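Local coordinates for protein alpha,alpha-trehalose-phosphate synthase (UDP-forming) (Burkholderia multivorans, PDB 5UOF) that belongs to glycosyltransferase family 20 and is built on the two-domain GT-B fold, with a Rossmann-like alpha/beta domain on either side of a cleft, at residues 87-92 and 110-115; 189-194 and 227-232; 269-274 and 306-311; 387-392 and 429-434. One frame throughout, in Å; residues are numbered along the deposited sequence. Where two conformers were deposited one is given.

Interaction 1 of 4, residues 87-92 and 110-115; sequences RGFSNA and QEYAGY. With EDO (1,2-ethanediol), chain J.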
loop_
_atom_site.group_PDB
_atom_site.type_symbol
_atom_site.label_atom_id
_atom_site.label_comp_id
_atom_site.label_asym_id
_atom_site.label_seq_id
_atom_site.Cartn_x
_atom_site.Cartn_y
_atom_site.Cartn_z
ATOM N N ARG A 87 -0.142 -9.654 21.093
ATOM C CA ARG A 87 1.103 -10.109 20.472
ATOM C C ARG A 87 0.809 -11.148 19.409
ATOM O O ARG A 87 1.466 -12.189 19.308
ATOM C CB ARG A 87 2.068 -10.657 21.516
ATOM C CG ARG A 87 2.453 -9.656 22.583
ATOM C CD ARG A 87 3.526 -10.200 23.507
ATOM N NE ARG A 87 4.792 -10.406 22.810
ATOM C CZ ARG A 87 5.309 -11.597 22.525
ATOM N NH1 ARG A 87 4.676 -12.707 22.889
ATOM N NH2 ARG A 87 6.466 -11.679 21.881
ATOM N N GLY A 88 -0.222 -10.878 18.612
ATOM C CA GLY A 88 -0.612 -11.810 17.580
ATOM C C GLY A 88 -1.121 -11.110 16.340
ATOM O O GLY A 88 -0.482 -10.192 15.833
ATOM N N PHE A 89 -2.308 -11.503 15.888
ATOM C CA PHE A 89 -2.782 -11.104 14.564
ATOM C C PHE A 89 -3.010 -9.597 14.456
ATOM O O PHE A 89 -2.678 -8.989 13.430
ATOM C CB PHE A 89 -4.072 -11.868 14.240
ATOM C CG PHE A 89 -4.790 -11.366 13.016
ATOM C CD1 PHE A 89 -4.385 -11.764 11.743
ATOM C CD2 PHE A 89 -5.872 -10.508 13.138
ATOM C CE1 PHE A 89 -5.045 -11.298 10.619
ATOM C CE2 PHE A 89 -6.550 -10.046 12.021
ATOM C CZ PHE A 89 -6.129 -10.432 10.749
ATOM N N SER A 90 -3.572 -8.972 15.499
ATOM C CA SER A 90 -3.895 -7.543 15.439
ATOM C C SER A 90 -2.649 -6.710 15.180
ATOM O O SER A 90 -2.653 -5.788 14.357
ATOM C CB SER A 90 -4.543 -7.078 16.746
ATOM O OG SER A 90 -5.771 -7.711 16.993
ATOM N N ASN A 91 -1.575 -7.000 15.900
ATOM C CA ASN A 91 -0.383 -6.175 15.750
ATOM C C ASN A 91 0.599 -6.724 14.723
ATOM O O ASN A 91 1.381 -5.949 14.155
ATOM C CB ASN A 91 0.302 -5.999 17.107
ATOM C CG ASN A 91 -0.447 -5.013 18.010
ATOM O OD1 ASN A 91 -0.955 -3.985 17.543
ATOM N ND2 ASN A 91 -0.528 -5.327 19.294
ATOM N N ALA A 92 0.569 -8.026 14.454
ATOM C CA ALA A 92 1.460 -8.590 13.448
ATOM C C ALA A 92 0.919 -8.466 12.035
ATOM O O ALA A 92 1.708 -8.499 11.090
ATOM C CB ALA A 92 1.748 -10.073 13.740
ATOM N N GLN A 110 -3.014 -19.551 12.908
ATOM C CA GLN A 110 -3.351 -19.829 14.299
ATOM C C GLN A 110 -3.491 -18.540 15.093
ATOM O O GLN A 110 -4.345 -18.453 15.983
ATOM C CB GLN A 110 -2.312 -20.752 14.936
ATOM C CG GLN A 110 -2.151 -22.089 14.230
ATOM C CD GLN A 110 -3.475 -22.699 13.802
ATOM O OE1 GLN A 110 -4.405 -22.827 14.603
ATOM N NE2 GLN A 110 -3.566 -23.078 12.528
ATOM N N GLU A 111 -2.680 -17.527 14.779
ATOM C CA GLU A 111 -2.850 -16.228 15.428
ATOM C C GLU A 111 -4.201 -15.617 15.087
ATOM O O GLU A 111 -4.868 -15.042 15.952
ATOM C CB GLU A 111 -1.719 -15.273 15.031
ATOM C CG GLU A 111 -0.377 -15.654 15.621
ATOM C CD GLU A 111 0.712 -14.645 15.298
ATOM O OE1 GLU A 111 1.783 -14.697 15.940
ATOM O OE2 GLU A 111 0.489 -13.797 14.418
ATOM N N TYR A 112 -4.630 -15.744 13.828
ATOM C CA TYR A 112 -5.933 -15.216 13.447
ATOM C C TYR A 112 -7.051 -15.938 14.188
ATOM O O TYR A 112 -7.986 -15.296 14.685
ATOM C CB TYR A 112 -6.121 -15.315 11.925
ATOM C CG TYR A 112 -7.454 -14.771 11.463
ATOM C CD1 TYR A 112 -7.841 -13.467 11.781
ATOM C CD2 TYR A 112 -8.328 -15.549 10.718
ATOM C CE1 TYR A 112 -9.066 -12.970 11.377
ATOM C CE2 TYR A 112 -9.564 -15.054 10.306
ATOM C CZ TYR A 112 -9.920 -13.765 10.642
ATOM O OH TYR A 112 -11.131 -13.273 10.227
ATOM N N ALA A 113 -6.970 -17.270 14.282
ATOM C CA ALA A 113 -7.949 -18.003 15.082
ATOM C C ALA A 113 -7.949 -17.511 16.523
ATOM O O ALA A 113 -9.011 -17.410 17.153
ATOM C CB ALA A 113 -7.669 -19.506 15.037
ATOM N N GLY A 114 -6.766 -17.200 17.061
ATOM C CA GLY A 114 -6.689 -16.719 18.435
ATOM C C GLY A 114 -7.338 -15.360 18.619
ATOM O O GLY A 114 -7.950 -15.086 19.653
ATOM N N TYR A 115 -7.179 -14.482 17.630
ATOM C CA TYR A 115 -7.844 -13.179 17.611
ATOM C C TYR A 115 -9.357 -13.322 17.667
ATOM O O TYR A 115 -10.032 -12.685 18.494
ATOM C CB TYR A 115 -7.402 -12.472 16.334
ATOM C CG TYR A 115 -8.032 -11.165 15.960
ATOM C CD1 TYR A 115 -7.824 -10.026 16.715
ATOM C CD2 TYR A 115 -8.743 -11.044 14.775
ATOM C CE1 TYR A 115 -8.361 -8.806 16.328
ATOM C CE2 TYR A 115 -9.267 -9.834 14.373
ATOM C CZ TYR A 115 -9.074 -8.715 15.157
ATOM O OH TYR A 115 -9.582 -7.495 14.761
HETATM C C1 EDO J . 1.730 -1.660 17.418
HETATM O O1 EDO J . 2.080 -2.974 16.971
HETATM C C2 EDO J . 2.664 -0.662 16.753
HETATM O O2 EDO J . 4.021 -1.035 17.017
HETATM O O HOH W 1 3.219 -12.536 16.385
HETATM O O HOH W 2 -3.503 -13.443 17.766
#
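Phe89, in the first turn of helix 89-98, meets two tyrosines of helix 109-127, and the three rings form an aromatic cluster. A chi1 of 170°, which turns CG away from the backbone N, sets the Phe89 ring alongside Tyr112, the two side chains pointing the same way. The pair is T-shaped: Tyr112 turns its edge to a Phe89 face and sets CD1 over the ring centre, 3.6 Å from Phe89 CZ, with the planes at 56°. Tyr115 meets the same ring at a slant; Phe89 CD2 sits toward the rim of one Tyr115 face, 3.3 Å from Tyr115 CD2. The extended Glu111 side chain passes along Gly88, the N-cap residue, with OE2 3.7 Å from Gly88 C. One water accepts from Phe89 N at 3.0 Å and also reaches Glu111 O, while another donates to Glu111 OE1 at 2.6 Å and weakly to Arg87 O. Both phenol groups are bonded further out, Tyr112 OH to Glu181 and Tyr115 OH to the carbonyl of Tyr141. No direct hydrogen bond joins the two segments, so the helices are held by ring packing and water bridges, with the tyrosine hydroxyls tying the cluster into the surrounding domain.

Interaction 2 of 4, residues 189-194 and 227-232; sequences YDVTGF and VVKVAA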
loop_
_atom_site.group_PDB
_atom_site.type_symbol
_atom_site.label_atom_id
_atom_site.label_comp_id
_atom_site.label_asym_id
_atom_site.label_seq_id
_atom_site.Cartn_x
_atom_site.Cartn_y
_atom_site.Cartn_z
ATOM N N TYR A 189 -21.805 -4.200 12.904
ATOM C CA TYR A 189 -22.119 -2.957 13.599
ATOM C C TYR A 189 -23.255 -2.211 12.909
ATOM O O TYR A 189 -23.382 -2.228 11.683
ATOM C CB TYR A 189 -20.878 -2.052 13.659
ATOM C CG TYR A 189 -19.755 -2.659 14.463
ATOM C CD1 TYR A 189 -19.737 -2.541 15.851
ATOM C CD2 TYR A 189 -18.717 -3.369 13.841
ATOM C CE1 TYR A 189 -18.724 -3.104 16.610
ATOM C CE2 TYR A 189 -17.702 -3.951 14.594
ATOM C CZ TYR A 189 -17.719 -3.822 15.981
ATOM O OH TYR A 189 -16.731 -4.396 16.752
ATOM N N ASP A 190 -24.091 -1.543 13.716
ATOM C CA ASP A 190 -25.071 -0.624 13.147
ATOM C C ASP A 190 -24.427 0.676 12.701
ATOM O O ASP A 190 -24.928 1.326 11.777
ATOM C CB ASP A 190 -26.172 -0.327 14.159
ATOM C CG ASP A 190 -26.839 -1.576 14.635
ATOM O OD1 ASP A 190 -27.548 -2.205 13.822
ATOM O OD2 ASP A 190 -26.605 -1.952 15.800
ATOM N N VAL A 191 -23.333 1.069 13.349
ATOM C CA VAL A 191 -22.570 2.255 12.986
ATOM C C VAL A 191 -21.098 1.872 12.926
ATOM O O VAL A 191 -20.558 1.302 13.884
ATOM C CB VAL A 191 -22.779 3.409 13.987
ATOM C CG1 VAL A 191 -22.001 4.655 13.535
ATOM C CG2 VAL A 191 -24.275 3.728 14.176
ATOM N N THR A 192 -20.454 2.164 11.800
ATOM C CA THR A 192 -19.024 1.940 11.622
ATOM C C THR A 192 -18.380 3.291 11.345
ATOM O O THR A 192 -18.590 3.873 10.274
ATOM C CB THR A 192 -18.772 0.943 10.492
ATOM O OG1 THR A 192 -19.459 -0.281 10.791
ATOM C CG2 THR A 192 -17.302 0.651 10.360
ATOM N N GLY A 193 -17.613 3.791 12.308
ATOM C CA GLY A 193 -17.042 5.124 12.236
ATOM C C GLY A 193 -15.551 5.083 11.985
ATOM O O GLY A 193 -14.852 4.177 12.452
ATOM N N PHE A 194 -15.077 6.083 11.244
ATOM C CA PHE A 194 -13.690 6.208 10.833
ATOM C C PHE A 194 -13.168 7.599 11.165
ATOM O O PHE A 194 -13.932 8.531 11.424
ATOM C CB PHE A 194 -13.539 5.952 9.328
ATOM C CG PHE A 194 -13.988 4.582 8.908
ATOM C CD1 PHE A 194 -13.105 3.523 8.937
ATOM C CD2 PHE A 194 -15.297 4.363 8.509
ATOM C CE1 PHE A 194 -13.517 2.250 8.569
ATOM C CE2 PHE A 194 -15.717 3.101 8.136
ATOM C CZ PHE A 194 -14.817 2.046 8.160
ATOM N N VAL A 227 -28.038 -3.187 7.605
ATOM C CA VAL A 227 -27.966 -1.793 7.193
ATOM C C VAL A 227 -26.956 -1.110 8.103
ATOM O O VAL A 227 -27.105 -1.124 9.330
ATOM C CB VAL A 227 -29.339 -1.107 7.265
ATOM C CG1 VAL A 227 -29.267 0.282 6.645
ATOM C CG2 VAL A 227 -30.381 -1.943 6.549
ATOM N N VAL A 228 -25.927 -0.515 7.514
ATOM C CA VAL A 228 -24.797 0.010 8.264
ATOM C C VAL A 228 -24.682 1.498 7.971
ATOM O O VAL A 228 -24.643 1.899 6.804
ATOM C CB VAL A 228 -23.489 -0.714 7.889
ATOM C CG1 VAL A 228 -22.365 -0.285 8.809
ATOM C CG2 VAL A 228 -23.682 -2.232 7.916
ATOM N N LYS A 229 -24.661 2.307 9.026
ATOM C CA LYS A 229 -24.319 3.721 8.913
ATOM C C LYS A 229 -22.803 3.856 8.922
ATOM O O LYS A 229 -22.147 3.462 9.893
ATOM C CB LYS A 229 -24.941 4.504 10.067
ATOM C CG LYS A 229 -24.320 5.855 10.319
ATOM C CD LYS A 229 -24.951 6.913 9.456
ATOM C CE LYS A 229 -24.518 8.296 9.902
ATOM N NZ LYS A 229 -25.091 9.313 8.990
ATOM N N VAL A 230 -22.243 4.412 7.848
ATOM C CA VAL A 230 -20.801 4.533 7.675
ATOM C C VAL A 230 -20.468 6.020 7.611
ATOM O O VAL A 230 -21.033 6.749 6.786
ATOM C CB VAL A 230 -20.322 3.798 6.414
ATOM C CG1 VAL A 230 -18.806 3.866 6.302
ATOM C CG2 VAL A 230 -20.776 2.339 6.461
ATOM N N ALA A 231 -19.567 6.468 8.483
ATOM C CA ALA A 231 -19.324 7.903 8.595
ATOM C C ALA A 231 -17.944 8.149 9.186
ATOM O O ALA A 231 -17.336 7.259 9.792
ATOM C CB ALA A 231 -20.392 8.596 9.450
ATOM N N ALA A 232 -17.470 9.385 9.007
ATOM C CA ALA A 232 -16.212 9.855 9.571
ATOM C C ALA A 232 -16.499 10.732 10.781
ATOM O O ALA A 232 -17.389 11.593 10.734
ATOM C CB ALA A 232 -15.401 10.649 8.540
HETATM O O HOH W 3 -25.863 -3.386 10.897
HETATM O O HOH W 4 -28.658 -1.507 11.675
HETATM O O HOH W 5 -27.613 1.394 10.974
#
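Val191 to Phe194 pair in parallel register with Lys229 to Ala232, and a ladder of four backbone bonds joins the strands. Lys229 N gives to Asp190 O at 2.9 Å, and Thr192 N to Lys229 O at 2.9 Å, nearly straight at 168°. Ala231 N reaches Thr192 O only weakly at 3.3 Å, after which Phe194 N binds Ala231 O at 2.9 Å, in the carbonyl plane. CA-H groups add to this: Val191 CA and Gly193 CA approach the carbonyls of Lys229 and Ala231. At the N-terminal end of the ladder three waters gather round Val227 O, each also within reach of one of Tyr189 O, Asp190 O and Asp190 OD1, though with more acceptors nearby than protons to give. The Asp190 carboxylate is held by salt bridges from Arg151 and Arg226 and by the backbone N of Ile159. On the face of Thr192 and Val230, Phe194 brings its ring edge to Val230, CE2 to CG1 3.7 Å. Both segments lie inside the large mixed sheet: 159-162 flanks strand 191-194, 221-223 flanks 226-232, helix 197-209 covers Phe194 and Val230, and the C-terminal helix 450-472 packs on the face carrying Val191 and Lys229.

Interaction 3 of 4, residues 269-274 and 306-311; sequences MSVDRL and IAPPTR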
loop_
_atom_site.group_PDB
_atom_site.type_symbol
_atom_site.label_atom_id
_atom_site.label_comp_id
_atom_site.label_asym_id
_atom_site.label_seq_id
_atom_site.Cartn_x
_atom_site.Cartn_y
_atom_site.Cartn_z
ATOM N N MET A 269 10.091 20.872 18.017
ATOM C CA MET A 269 9.601 19.813 18.896
ATOM C C MET A 269 9.000 18.695 18.063
ATOM O O MET A 269 8.317 18.952 17.065
ATOM C CB MET A 269 8.530 20.325 19.872
ATOM C CG MET A 269 9.055 21.094 21.069
ATOM S SD MET A 269 10.051 20.113 22.209
ATOM C CE MET A 269 8.882 18.846 22.660
ATOM N N SER A 270 9.230 17.463 18.507
ATOM C CA SER A 270 8.733 16.261 17.847
ATOM C C SER A 270 8.498 15.229 18.946
ATOM O O SER A 270 9.363 15.036 19.807
ATOM C CB SER A 270 9.750 15.771 16.802
ATOM O OG SER A 270 9.299 14.640 16.078
ATOM N N VAL A 271 7.320 14.597 18.952
ATOM C CA VAL A 271 6.947 13.661 20.013
ATOM C C VAL A 271 6.260 12.477 19.348
ATOM O O VAL A 271 5.208 12.648 18.720
ATOM C CB VAL A 271 6.013 14.288 21.067
ATOM C CG1 VAL A 271 5.696 13.282 22.145
ATOM C CG2 VAL A 271 6.638 15.535 21.703
ATOM N N ASP A 272 6.866 11.294 19.449
ATOM C CA ASP A 272 6.350 10.106 18.769
ATOM C C ASP A 272 6.665 8.859 19.570
ATOM O O ASP A 272 7.787 8.696 20.044
ATOM C CB ASP A 272 6.984 9.901 17.381
ATOM C CG ASP A 272 6.808 11.080 16.453
ATOM O OD1 ASP A 272 7.448 12.135 16.673
ATOM O OD2 ASP A 272 6.066 10.930 15.457
ATOM N N ARG A 273 5.692 7.955 19.677
ATOM C CA ARG A 273 6.043 6.601 20.062
ATOM C C ARG A 273 6.842 5.949 18.933
ATOM O O ARG A 273 6.766 6.347 17.769
ATOM C CB ARG A 273 4.791 5.789 20.389
ATOM C CG ARG A 273 3.979 5.381 19.182
ATOM C CD ARG A 273 2.715 4.635 19.588
ATOM N NE ARG A 273 3.006 3.420 20.342
ATOM C CZ ARG A 273 3.163 2.219 19.792
ATOM N NH1 ARG A 273 3.062 2.075 18.478
ATOM N NH2 ARG A 273 3.419 1.162 20.553
ATOM N N LEU A 274 7.644 4.953 19.287
ATOM C CA LEU A 274 8.501 4.303 18.299
ATOM C C LEU A 274 7.707 3.200 17.613
ATOM O O LEU A 274 7.494 2.131 18.188
ATOM C CB LEU A 274 9.759 3.743 18.954
ATOM C CG LEU A 274 10.673 4.744 19.666
ATOM C CD1 LEU A 274 12.005 4.070 20.020
ATOM C CD2 LEU A 274 10.915 6.000 18.822
ATOM N N ILE A 306 11.147 13.558 21.478
ATOM C CA ILE A 306 10.739 12.800 22.647
ATOM C C ILE A 306 10.042 11.547 22.148
ATOM O O ILE A 306 9.213 11.613 21.235
ATOM C CB ILE A 306 9.824 13.631 23.561
ATOM C CG1 ILE A 306 10.625 14.795 24.156
ATOM C CG2 ILE A 306 9.209 12.758 24.672
ATOM C CD1 ILE A 306 9.762 15.877 24.773
ATOM N N ALA A 307 10.409 10.406 22.720
ATOM C CA ALA A 307 9.817 9.117 22.364
ATOM C C ALA A 307 9.451 8.415 23.662
ATOM O O ALA A 307 10.319 7.805 24.310
ATOM C CB ALA A 307 10.764 8.271 21.520
ATOM N N PRO A 308 8.202 8.520 24.097
ATOM C CA PRO A 308 7.775 7.817 25.300
ATOM C C PRO A 308 8.007 6.328 25.134
ATOM O O PRO A 308 7.555 5.738 24.144
ATOM C CB PRO A 308 6.274 8.143 25.390
ATOM C CG PRO A 308 6.088 9.368 24.531
ATOM C CD PRO A 308 7.109 9.265 23.449
ATOM N N PRO A 309 8.744 5.699 26.045
ATOM C CA PRO A 309 9.067 4.276 25.872
ATOM C C PRO A 309 7.811 3.413 25.823
ATOM O O PRO A 309 6.847 3.640 26.556
ATOM C CB PRO A 309 9.920 3.955 27.103
ATOM C CG PRO A 309 10.494 5.281 27.518
ATOM C CD PRO A 309 9.409 6.276 27.226
ATOM N N THR A 310 7.823 2.434 24.913
ATOM C CA THR A 310 6.779 1.413 24.801
ATOM C C THR A 310 7.483 0.066 24.630
ATOM O O THR A 310 7.438 -0.541 23.557
ATOM C CB THR A 310 5.823 1.688 23.631
ATOM O OG1 THR A 310 6.572 1.792 22.414
ATOM C CG2 THR A 310 5.025 2.969 23.854
ATOM N N ARG A 311 8.143 -0.391 25.702
ATOM C CA ARG A 311 8.903 -1.638 25.648
ATOM C C ARG A 311 8.066 -2.800 25.124
ATOM O O ARG A 311 8.622 -3.789 24.630
ATOM C CB ARG A 311 9.464 -1.973 27.034
HETATM O O HOH W 6 7.851 4.198 22.036
HETATM O O HOH W 7 6.747 0.707 20.230
#
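Val271 and Ile306 form the tight end of this contact, a parallel bridge in which their side chains lie side by side. Ile306 N donates to Ser270 O at 2.9 Å, and Ile306 O receives Asp272 N at 3.0 Å, so both bonds run to residues flanking Val271 in sequence. Two bends, at chi2 and chi3 (-65° and -59°), fold the Met269 chain back until CE meets Ile306 CD1 at 3.7 Å. Past the last bond both chains leave the strand, yet Ala307 stays close: its CA-H points to Asp272 O, and its CB touches Leu274 CD2 at 3.5 Å. Pro308 lays its CD against the same carbonyl, Asp272 O, at 3.5 Å. Beyond this the packing gives way to water. One water accepts from Leu274 N, donates to Pro308 O at 2.6 Å and also binds Thr310 OG1, bridging the chains where no direct backbone bond is made. Arg273 crosses Thr310 at about a right angle, NH2 3.7 Å from OG1 and not hydrogen-bonded; its guanidinium is salt-bridged to Asp275 instead. Asp272 is held by Arg283 and Gln305. The bridge joins neighbouring strands 266-271 and 301-306 of the parallel sheet, connected through helix 280-293 as a beta-alpha-beta unit; helix 352-361 covers Met269, Val271 and Ile306, whereas helix 314-335 and strand 343-346 flank Leu274.

Interaction 4 of 4, residues 387-392 and 429-434; sequences PADPGV and MPLAER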
loop_
_atom_site.group_PDB
_atom_site.type_symbol
_atom_site.label_atom_id
_atom_site.label_comp_id
_atom_site.label_asym_id
_atom_site.label_seq_id
_atom_site.Cartn_x
_atom_site.Cartn_y
_atom_site.Cartn_z
ATOM N N PRO A 387 -1.021 32.783 20.714
ATOM C CA PRO A 387 -1.414 33.421 19.447
ATOM C C PRO A 387 -0.664 34.706 19.155
ATOM O O PRO A 387 -0.679 35.149 18.000
ATOM C CB PRO A 387 -2.918 33.684 19.622
ATOM C CG PRO A 387 -3.132 33.718 21.102
ATOM C CD PRO A 387 -2.128 32.756 21.688
ATOM N N ALA A 388 -0.018 35.319 20.156
ATOM C CA ALA A 388 0.765 36.523 19.902
ATOM C C ALA A 388 2.083 36.223 19.201
ATOM O O ALA A 388 2.677 37.130 18.606
ATOM C CB ALA A 388 1.044 37.262 21.213
ATOM N N ASP A 389 2.549 34.981 19.249
ATOM C CA ASP A 389 3.808 34.561 18.642
ATOM C C ASP A 389 3.752 33.052 18.426
ATOM O O ASP A 389 4.444 32.295 19.118
ATOM C CB ASP A 389 4.989 34.947 19.537
ATOM C CG ASP A 389 6.350 34.637 18.904
ATOM O OD1 ASP A 389 6.414 34.412 17.677
ATOM O OD2 ASP A 389 7.362 34.608 19.645
ATOM N N PRO A 390 2.923 32.573 17.501
ATOM C CA PRO A 390 2.638 31.134 17.460
ATOM C C PRO A 390 3.606 30.354 16.585
ATOM O O PRO A 390 4.092 30.836 15.562
ATOM C CB PRO A 390 1.216 31.096 16.883
ATOM C CG PRO A 390 1.164 32.276 15.964
ATOM C CD PRO A 390 2.059 33.343 16.583
ATOM N N GLY A 391 3.876 29.118 17.002
ATOM C CA GLY A 391 4.728 28.234 16.224
ATOM C C GLY A 391 4.059 27.750 14.950
ATOM O O GLY A 391 2.858 27.922 14.738
ATOM N N VAL A 392 4.874 27.133 14.084
ATOM C CA VAL A 392 4.441 26.633 12.784
ATOM C C VAL A 392 4.410 25.115 12.834
ATOM O O VAL A 392 5.372 24.488 13.294
ATOM C CB VAL A 392 5.383 27.089 11.660
ATOM C CG1 VAL A 392 4.957 26.463 10.322
ATOM C CG2 VAL A 392 5.420 28.606 11.581
ATOM N N MET A 429 9.490 31.922 9.164
ATOM C CA MET A 429 8.207 32.441 8.702
ATOM C C MET A 429 7.853 33.747 9.412
ATOM O O MET A 429 7.916 33.815 10.651
ATOM C CB MET A 429 7.095 31.408 8.918
ATOM C CG MET A 429 5.808 31.805 8.209
ATOM S SD MET A 429 4.511 30.584 8.398
ATOM C CE MET A 429 5.108 29.255 7.333
ATOM N N PRO A 430 7.491 34.801 8.671
ATOM C CA PRO A 430 7.095 36.057 9.318
ATOM C C PRO A 430 5.894 35.858 10.227
ATOM O O PRO A 430 5.024 35.027 9.965
ATOM C CB PRO A 430 6.744 36.972 8.141
ATOM C CG PRO A 430 7.555 36.428 6.992
ATOM C CD PRO A 430 7.552 34.929 7.202
ATOM N N LEU A 431 5.850 36.676 11.280
ATOM C CA LEU A 431 4.787 36.600 12.283
ATOM C C LEU A 431 3.395 36.649 11.662
ATOM O O LEU A 431 2.500 35.893 12.065
ATOM C CB LEU A 431 4.955 37.751 13.273
ATOM C CG LEU A 431 3.842 37.858 14.312
ATOM C CD1 LEU A 431 3.832 36.612 15.228
ATOM C CD2 LEU A 431 3.970 39.150 15.121
ATOM N N ALA A 432 3.182 37.560 10.702
ATOM C CA ALA A 432 1.840 37.723 10.155
ATOM C C ALA A 432 1.343 36.429 9.524
ATOM O O ALA A 432 0.188 36.038 9.725
ATOM C CB ALA A 432 1.814 38.877 9.149
ATOM N N GLU A 433 2.202 35.751 8.754
ATOM C CA GLU A 433 1.806 34.470 8.173
ATOM C C GLU A 433 1.662 33.390 9.247
ATOM O O GLU A 433 0.730 32.568 9.201
ATOM C CB GLU A 433 2.820 34.053 7.094
ATOM C CG GLU A 433 2.378 32.773 6.364
ATOM C CD GLU A 433 3.406 32.258 5.353
ATOM O OE1 GLU A 433 3.232 31.111 4.879
ATOM O OE2 GLU A 433 4.373 32.981 5.032
ATOM N N ARG A 434 2.561 33.373 10.232
ATOM C CA ARG A 434 2.425 32.384 11.295
ATOM C C ARG A 434 1.084 32.534 11.997
ATOM O O ARG A 434 0.422 31.538 12.316
ATOM C CB ARG A 434 3.563 32.515 12.310
ATOM C CG ARG A 434 4.914 32.090 11.738
ATOM C CD ARG A 434 5.981 31.985 12.816
ATOM N NE ARG A 434 6.517 33.288 13.235
ATOM C CZ ARG A 434 6.342 33.829 14.435
ATOM N NH1 ARG A 434 5.611 33.213 15.370
ATOM N NH2 ARG A 434 6.913 34.997 14.704
HETATM O O HOH W 8 1.642 28.926 12.317
#
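Arg434 spreads its guanidinium across the loop at Asp389 and Pro390. NH1 gives two bonds, one to Asp389 OD1 at 2.7 Å and one to Pro390 O at 2.8 Å; the first belongs to a salt bridge in which the same carboxylate oxygen also takes a weak bond from NH2. Carboxylate and guanidinium planes stand 67° apart, the bridge running through OD1 alone. Pro390 O lies in the guanidinium plane, although NH1 stands above the plane of that carbonyl. A further bond, Arg434 NE to Met429 O at 3.0 Å, helps fix the rotation of the group from its own segment. A bend at chi3 (-78°) turns the head toward the loop, and Val392 CG2 packs on the arginine stem, 3.5 Å from Arg434 CG. Around this core, Met429 SD reaches Val392 CG2 at 3.9 Å, Leu431 CD1 touches Pro390 CD, and a water joins Gly391 O to Arg434 O. Further out, Gln385, a ligand of the sodium ion, accepts from Gly391 N. The contact places the N-terminal turn of helix 431-447 against the loop leading from helix 376-384 into strand 392-396, with strand 409-411 touching both Val392 and Met429.

Overall arrangement
From the N terminus the four contacts follow in series, none nested in or crossing another. Interaction 1 closes a short loop made of the rest of helix 89-98 and the turn into helix 109-127. Interaction 2 closes a longer loop, helix 197-209 and two strands, within the mixed sheet of the N-terminal domain. The chain then enters the second domain, where interaction 3 closes a crossover between adjacent strands of the parallel sheet, and interaction 4 closes a loop holding strands 392-396 and 409-411 and helix 416-428. Interactions 1 and 4 lie farthest apart, about 47 Å between centres. Interactions 1 and 3, in different domains, come within about 7 Å at their nearest atoms.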